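Protein S100-A5 (PDB 6WN7) binds calcium, zinc and copper ions as a homodimer of EF-hand subunits, with calcium and copper competing for the same sites. Local coordinates at residues Thr13-Lys21 against Ile70-Leu79. The protein carries 2 engineered substitutions. Residues are numbered along the deposited sequence; the frame is centred on the assembly and turned at random.
With CA (calcium ion), chain L.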
ATOM      1  N   THR B  13      -8.413   0.282  -4.147  1.00 11.83           N
ATOM      2  CA  THR B  13      -8.767   0.813  -5.453  1.00 11.81           C
ATOM      3  C   THR B  13      -8.101   2.158  -5.683  1.00 12.17           C
ATOM      4  O   THR B  13      -7.685   2.469  -6.802  1.00 12.98           O
ATOM      5  CB  THR B  13     -10.279   0.944  -5.573  1.00 11.91           C
ATOM      6  OG1 THR B  13     -10.869  -0.338  -5.462  1.00 11.99           O
ATOM      7  CG2 THR B  13     -10.615   1.517  -6.893  1.00 13.05           C
ATOM      8  N   THR B  14      -8.005   2.972  -4.629  1.00 11.72           N
ATOM      9  CA  THR B  14      -7.384   4.285  -4.732  1.00 11.66           C
ATOM     10  C   THR B  14      -5.891   4.172  -5.015  1.00 11.62           C
ATOM     11  O   THR B  14      -5.340   4.968  -5.782  1.00 12.07           O
ATOM     12  CB  THR B  14      -7.703   5.057  -3.447  1.00 13.58           C
ATOM     13  OG1 THR B  14      -9.075   5.494  -3.508  1.00 13.79           O
ATOM     14  CG2 THR B  14      -6.779   6.240  -3.221  1.00 11.63           C
ATOM     15  N   MET B  15      -5.224   3.178  -4.437  1.00 11.67           N
ATOM     16  CA  MET B  15      -3.814   2.980  -4.740  1.00 11.47           C
ATOM     17  C   MET B  15      -3.605   2.858  -6.237  1.00 11.42           C
ATOM     18  O   MET B  15      -2.634   3.382  -6.781  1.00 12.13           O
ATOM     19  CB  MET B  15      -3.304   1.693  -4.083  1.00 16.17           C
ATOM     20  CG  MET B  15      -3.352   1.660  -2.588  1.00 16.96           C
ATOM     21  SD  MET B  15      -2.400   2.983  -1.854  1.00 21.15           S
ATOM     22  CE  MET B  15      -3.710   4.155  -1.593  1.00 21.64           C
ATOM     23  N   VAL B  16      -4.510   2.144  -6.910  1.00 11.47           N
ATOM     24  CA  VAL B  16      -4.384   1.843  -8.331  1.00 12.33           C
ATOM     25  C   VAL B  16      -4.732   3.056  -9.184  1.00 11.42           C
ATOM     26  O   VAL B  16      -3.971   3.460 -10.058  1.00 11.35           O
ATOM     27  CB  VAL B  16      -5.275   0.626  -8.684  1.00 13.87           C
ATOM     28  CG1 VAL B  16      -5.237   0.316 -10.186  1.00 11.49           C
ATOM     29  CG2 VAL B  16      -4.882  -0.597  -7.825  1.00 14.17           C
ATOM     30  N   THR B  17      -5.909   3.632  -8.976  1.00 12.67           N
ATOM     31  CA  THR B  17      -6.326   4.737  -9.819  1.00 11.48           C
ATOM     32  C   THR B  17      -5.439   5.955  -9.632  1.00 11.41           C
ATOM     33  O   THR B  17      -5.234   6.708 -10.585  1.00 13.22           O
ATOM     34  CB  THR B  17      -7.788   5.074  -9.560  1.00 12.32           C
ATOM     35  OG1 THR B  17      -7.950   5.603  -8.243  1.00 14.61           O
ATOM     36  CG2 THR B  17      -8.633   3.836  -9.671  1.00 12.59           C
ATOM     37  N   THR B  18      -4.887   6.173  -8.436  1.00 11.56           N
ATOM     38  CA  THR B  18      -3.967   7.297  -8.276  1.00 11.35           C
ATOM     39  C   THR B  18      -2.734   7.111  -9.154  1.00 11.27           C
ATOM     40  O   THR B  18      -2.358   8.014  -9.896  1.00 11.32           O
ATOM     41  CB  THR B  18      -3.573   7.500  -6.812  1.00 12.63           C
ATOM     42  OG1 THR B  18      -4.713   7.900  -6.032  1.00 13.11           O
ATOM     43  CG2 THR B  18      -2.490   8.583  -6.710  1.00 13.45           C
ATOM     44  N   PHE B  19      -2.094   5.941  -9.080  1.00 11.24           N
ATOM     45  CA  PHE B  19      -0.957   5.638  -9.947  1.00 11.18           C
ATOM     46  C   PHE B  19      -1.292   5.975 -11.385  1.00 11.17           C
ATOM     47  O   PHE B  19      -0.563   6.704 -12.049  1.00 11.12           O
ATOM     48  CB  PHE B  19      -0.607   4.155  -9.805  1.00 11.18           C
ATOM     49  CG  PHE B  19       0.513   3.702 -10.675  1.00 11.12           C
ATOM     50  CD1 PHE B  19       1.828   3.914 -10.315  1.00 11.08           C
ATOM     51  CD2 PHE B  19       0.262   3.055 -11.856  1.00 11.99           C
ATOM     52  CE1 PHE B  19       2.865   3.482 -11.127  1.00 11.03           C
ATOM     53  CE2 PHE B  19       1.300   2.637 -12.665  1.00 11.08           C
ATOM     54  CZ  PHE B  19       2.597   2.845 -12.295  1.00 11.03           C
ATOM     55  N   HIS B  20      -2.436   5.478 -11.862  1.00 12.38           N
ATOM     56  CA  HIS B  20      -2.808   5.594 -13.269  1.00 11.22           C
ATOM     57  C   HIS B  20      -3.176   7.018 -13.652  1.00 11.23           C
ATOM     58  O   HIS B  20      -2.922   7.424 -14.787  1.00 11.89           O
ATOM     59  CB  HIS B  20      -3.922   4.601 -13.570  1.00 11.29           C
ATOM     60  CG  HIS B  20      -3.418   3.202 -13.755  1.00 11.28           C
ATOM     61  ND1 HIS B  20      -2.938   2.731 -14.958  1.00 11.58           N
ATOM     62  CD2 HIS B  20      -3.278   2.182 -12.878  1.00 11.30           C
ATOM     63  CE1 HIS B  20      -2.527   1.487 -14.812  1.00 11.25           C
ATOM     64  NE2 HIS B  20      -2.742   1.124 -13.564  1.00 11.28           N
ATOM     65  N   LYS B  21      -3.745   7.800 -12.733  1.00 11.26           N
ATOM     66  CA  LYS B  21      -3.960   9.218 -13.005  1.00 12.69           C
ATOM     67  C   LYS B  21      -2.691   9.876 -13.539  1.00 11.20           C
ATOM     68  O   LYS B  21      -2.753  10.719 -14.436  1.00 12.69           O
ATOM     69  CB  LYS B  21      -4.456   9.932 -11.740  1.00 12.60           C
ATOM     70  CG  LYS B  21      -4.690  11.435 -11.904  1.00 16.50           C
ATOM     71  CD  LYS B  21      -4.934  12.176 -10.583  1.00 20.69           C
ATOM     72  CE  LYS B  21      -5.990  11.503  -9.720  1.00 24.52           C
ATOM     73  NZ  LYS B  21      -6.589  12.454  -8.725  1.00 29.25           N
ATOM     74  N   ILE B  70       8.953   4.144 -13.303  1.00 13.14           N
ATOM     75  CA  ILE B  70       8.496   3.493 -12.076  1.00 14.72           C
ATOM     76  C   ILE B  70       7.221   2.739 -12.410  1.00 10.90           C
ATOM     77  O   ILE B  70       6.180   3.358 -12.637  1.00 10.91           O
ATOM     78  CB  ILE B  70       8.235   4.515 -10.960  1.00 10.88           C
ATOM     79  CG1 ILE B  70       9.469   5.382 -10.754  1.00 15.96           C
ATOM     80  CG2 ILE B  70       7.836   3.831  -9.667  1.00 12.33           C
ATOM     81  CD1 ILE B  70      10.732   4.601 -10.569  1.00 19.31           C
ATOM     82  N   ASP B  71       7.282   1.415 -12.414  1.00 11.87           N
ATOM     83  CA  ASP B  71       6.114   0.583 -12.664  1.00 11.93           C
ATOM     84  C   ASP B  71       5.355   0.350 -11.365  1.00 11.74           C
ATOM     85  O   ASP B  71       5.779   0.766 -10.294  1.00 12.65           O
ATOM     86  CB  ASP B  71       6.509  -0.718 -13.371  1.00 14.47           C
ATOM     87  CG  ASP B  71       7.375  -1.644 -12.520  1.00 16.64           C
ATOM     88  OD1 ASP B  71       7.577  -1.366 -11.325  1.00 19.42           O
ATOM     89  OD2 ASP B  71       7.835  -2.681 -13.062  1.00 17.87           O
ATOM     90  N   PHE B  72       4.196  -0.291 -11.457  1.00 11.05           N
ATOM     91  CA  PHE B  72       3.383  -0.385 -10.255  1.00 11.10           C
ATOM     92  C   PHE B  72       4.099  -1.150  -9.146  1.00 11.11           C
ATOM     93  O   PHE B  72       3.920  -0.847  -7.970  1.00 12.11           O
ATOM     94  CB  PHE B  72       2.030  -1.010 -10.565  1.00 11.16           C
ATOM     95  CG  PHE B  72       1.096  -0.993  -9.398  1.00 11.22           C
ATOM     96  CD1 PHE B  72       0.408   0.149  -9.072  1.00 12.62           C
ATOM     97  CD2 PHE B  72       0.918  -2.111  -8.614  1.00 11.58           C
ATOM     98  CE1 PHE B  72      -0.430   0.169  -7.997  1.00 12.45           C
ATOM     99  CE2 PHE B  72       0.078  -2.087  -7.540  1.00 11.78           C
ATOM    100  CZ  PHE B  72      -0.590  -0.943  -7.227  1.00 11.33           C
ATOM    101  N   LYS B  73       4.915  -2.135  -9.488  1.00 11.60           N
ATOM    102  CA  LYS B  73       5.601  -2.895  -8.448  1.00 12.58           C
ATOM    103  C   LYS B  73       6.641  -2.047  -7.730  1.00 12.04           C
ATOM    104  O   LYS B  73       6.736  -2.069  -6.502  1.00 13.40           O
ATOM    105  CB  LYS B  73       6.270  -4.110  -9.057  1.00 13.74           C
ATOM    106  CG  LYS B  73       7.211  -4.812  -8.127  1.00 17.67           C
ATOM    107  CD  LYS B  73       7.554  -6.178  -8.658  1.00 21.12           C
ATOM    108  CE  LYS B  73       8.651  -6.790  -7.837  1.00 28.51           C
ATOM    109  NZ  LYS B  73       9.233  -7.999  -8.482  1.00 35.07           N
ATOM    110  N   GLU B  74       7.446  -1.307  -8.488  1.00 14.01           N
ATOM    111  CA  GLU B  74       8.383  -0.355  -7.894  1.00 12.75           C
ATOM    112  C   GLU B  74       7.660   0.724  -7.100  1.00 12.57           C
ATOM    113  O   GLU B  74       8.105   1.107  -6.012  1.00 13.08           O
ATOM    114  CB  GLU B  74       9.186   0.297  -9.018  1.00 14.58           C
ATOM    115  CG  GLU B  74      10.067  -0.694  -9.760  1.00 16.71           C
ATOM    116  CD  GLU B  74      10.659  -0.174 -11.067  1.00 14.04           C
ATOM    117  OE1 GLU B  74      10.039   0.663 -11.740  1.00 12.87           O
ATOM    118  OE2 GLU B  74      11.766  -0.634 -11.424  1.00 15.17           O
ATOM    119  N   TYR B  75       6.545   1.243  -7.634  0.60 12.41           N
ATOM    120  CA  TYR B  75       5.749   2.257  -6.936  0.60 12.07           C
ATOM    121  C   TYR B  75       5.139   1.709  -5.659  0.60 11.09           C
ATOM    122  O   TYR B  75       4.884   2.459  -4.718  0.60 12.53           O
ATOM    123  CB  TYR B  75       4.660   2.784  -7.886  0.60 11.68           C
ATOM    124  CG  TYR B  75       3.387   3.373  -7.284  0.60 11.86           C
ATOM    125  CD1 TYR B  75       3.245   4.748  -7.109  0.60 11.80           C
ATOM    126  CD2 TYR B  75       2.303   2.567  -6.958  0.60 11.14           C
ATOM    127  CE1 TYR B  75       2.075   5.303  -6.583  0.60 12.04           C
ATOM    128  CE2 TYR B  75       1.125   3.108  -6.435  0.60 13.05           C
ATOM    129  CZ  TYR B  75       1.006   4.483  -6.253  0.60 13.79           C
ATOM    130  OH  TYR B  75      -0.175   5.041  -5.747  0.60 13.39           O
ATOM    131  N   SER B  76       4.888   0.412  -5.606  1.00 12.04           N
ATOM    132  CA  SER B  76       4.334  -0.169  -4.399  1.00 12.59           C
ATOM    133  C   SER B  76       5.296  -0.104  -3.226  1.00 11.19           C
ATOM    134  O   SER B  76       4.852  -0.174  -2.074  1.00 11.42           O
ATOM    135  CB  SER B  76       3.992  -1.604  -4.727  1.00 14.42           C
ATOM    136  OG  SER B  76       3.087  -1.636  -5.805  1.00 17.49           O
ATOM    137  N   VAL B  77       6.599   0.009  -3.497  1.00 13.40           N
ATOM    138  CA  VAL B  77       7.584   0.149  -2.433  1.00 11.15           C
ATOM    139  C   VAL B  77       7.476   1.523  -1.790  1.00 12.14           C
ATOM    140  O   VAL B  77       7.706   1.675  -0.586  1.00 12.62           O
ATOM    141  CB  VAL B  77       8.997  -0.099  -2.980  1.00 13.60           C
ATOM    142  CG1 VAL B  77      10.023   0.173  -1.913  1.00 13.58           C
ATOM    143  CG2 VAL B  77       9.131  -1.503  -3.481  1.00 13.99           C
ATOM    144  N   PHE B  78       7.131   2.538  -2.579  1.00 12.58           N
ATOM    145  CA  PHE B  78       6.928   3.880  -2.042  1.00 12.10           C
ATOM    146  C   PHE B  78       5.695   3.919  -1.150  1.00 11.18           C
ATOM    147  O   PHE B  78       5.740   4.443  -0.034  1.00 11.28           O
ATOM    148  CB  PHE B  78       6.844   4.871  -3.214  1.00 12.23           C
ATOM    149  CG  PHE B  78       6.735   6.316  -2.806  1.00 12.89           C
ATOM    150  CD1 PHE B  78       7.597   6.873  -1.891  1.00 12.83           C
ATOM    151  CD2 PHE B  78       5.760   7.122  -3.350  1.00 13.62           C
ATOM    152  CE1 PHE B  78       7.471   8.182  -1.539  1.00 13.16           C
ATOM    153  CE2 PHE B  78       5.654   8.447  -2.988  1.00 12.29           C
ATOM    154  CZ  PHE B  78       6.506   8.968  -2.099  1.00 11.12           C
ATOM    155  N   LEU B  79       4.584   3.355  -1.623  1.00 12.16           N
ATOM    156  CA  LEU B  79       3.385   3.275  -0.795  1.00 13.33           C
ATOM    157  C   LEU B  79       3.681   2.609   0.542  1.00 11.80           C
ATOM    158  O   LEU B  79       3.182   3.037   1.584  1.00 11.99           O
ATOM    159  CB  LEU B  79       2.287   2.500  -1.529  1.00 15.16           C
ATOM    160  CG  LEU B  79       1.664   3.107  -2.787  1.00 13.58           C
ATOM    161  CD1 LEU B  79       0.623   2.166  -3.356  1.00 13.28           C
ATOM    162  CD2 LEU B  79       1.053   4.430  -2.480  1.00 13.75           C
TER
HETATM  163 CA    CA L 102      11.640   0.732 -13.603  1.00 16.39          CA
HETATM  164  O   HOH W   1      10.096  -0.384 -14.894  1.00 21.10           O
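Phe19 packs its ring against both Phe72 and Tyr75, which meet it from neighbouring directions. Phe72 presents an edge to one face of it, CD1 lying 3.9 Å from Phe19 CG with the planes at 88°, a T-shaped pair. Toward Tyr75 the roles reverse: Phe19 CD1 stands over the tyrosine face, 3.5 Å from Tyr75 CG, the planes inclined at 58°. With CG anti to the backbone N (chi1 178°), the Phe19 ring reaches across to the start of the other helix, where CZ comes to 3.6 Å from Ile70 O at the ring edge. At the far end of its ring, Tyr75 OH lies 3.1 Å from Met15 O. One turn on from Tyr75, Leu79 meets the bent Met15 chain, its CD1 3.5 Å from Met15 SD. The contact joins the first helix of EF-hand 1 to the last helix of EF-hand 2, tying together the paired EF-hands of the S100 fold. A capping box starts helix 72-93: Glu74 N donates to Asp71 OD1 (2.8 Å), while Asp71 N returns a bond to Glu74 OE1. The Glu74 carboxylate also grips calcium through both oxygens, OE1 at 2.5 Å, in a site completed by Asp63, Asn65, Asp67, the Glu69 carbonyl and a water. Leu32 packs on Phe19 and Ile70, Leu40 of helix 34-44 on Tyr75; across the dimer interface, His20 stacks on Phe90 of the second subunit.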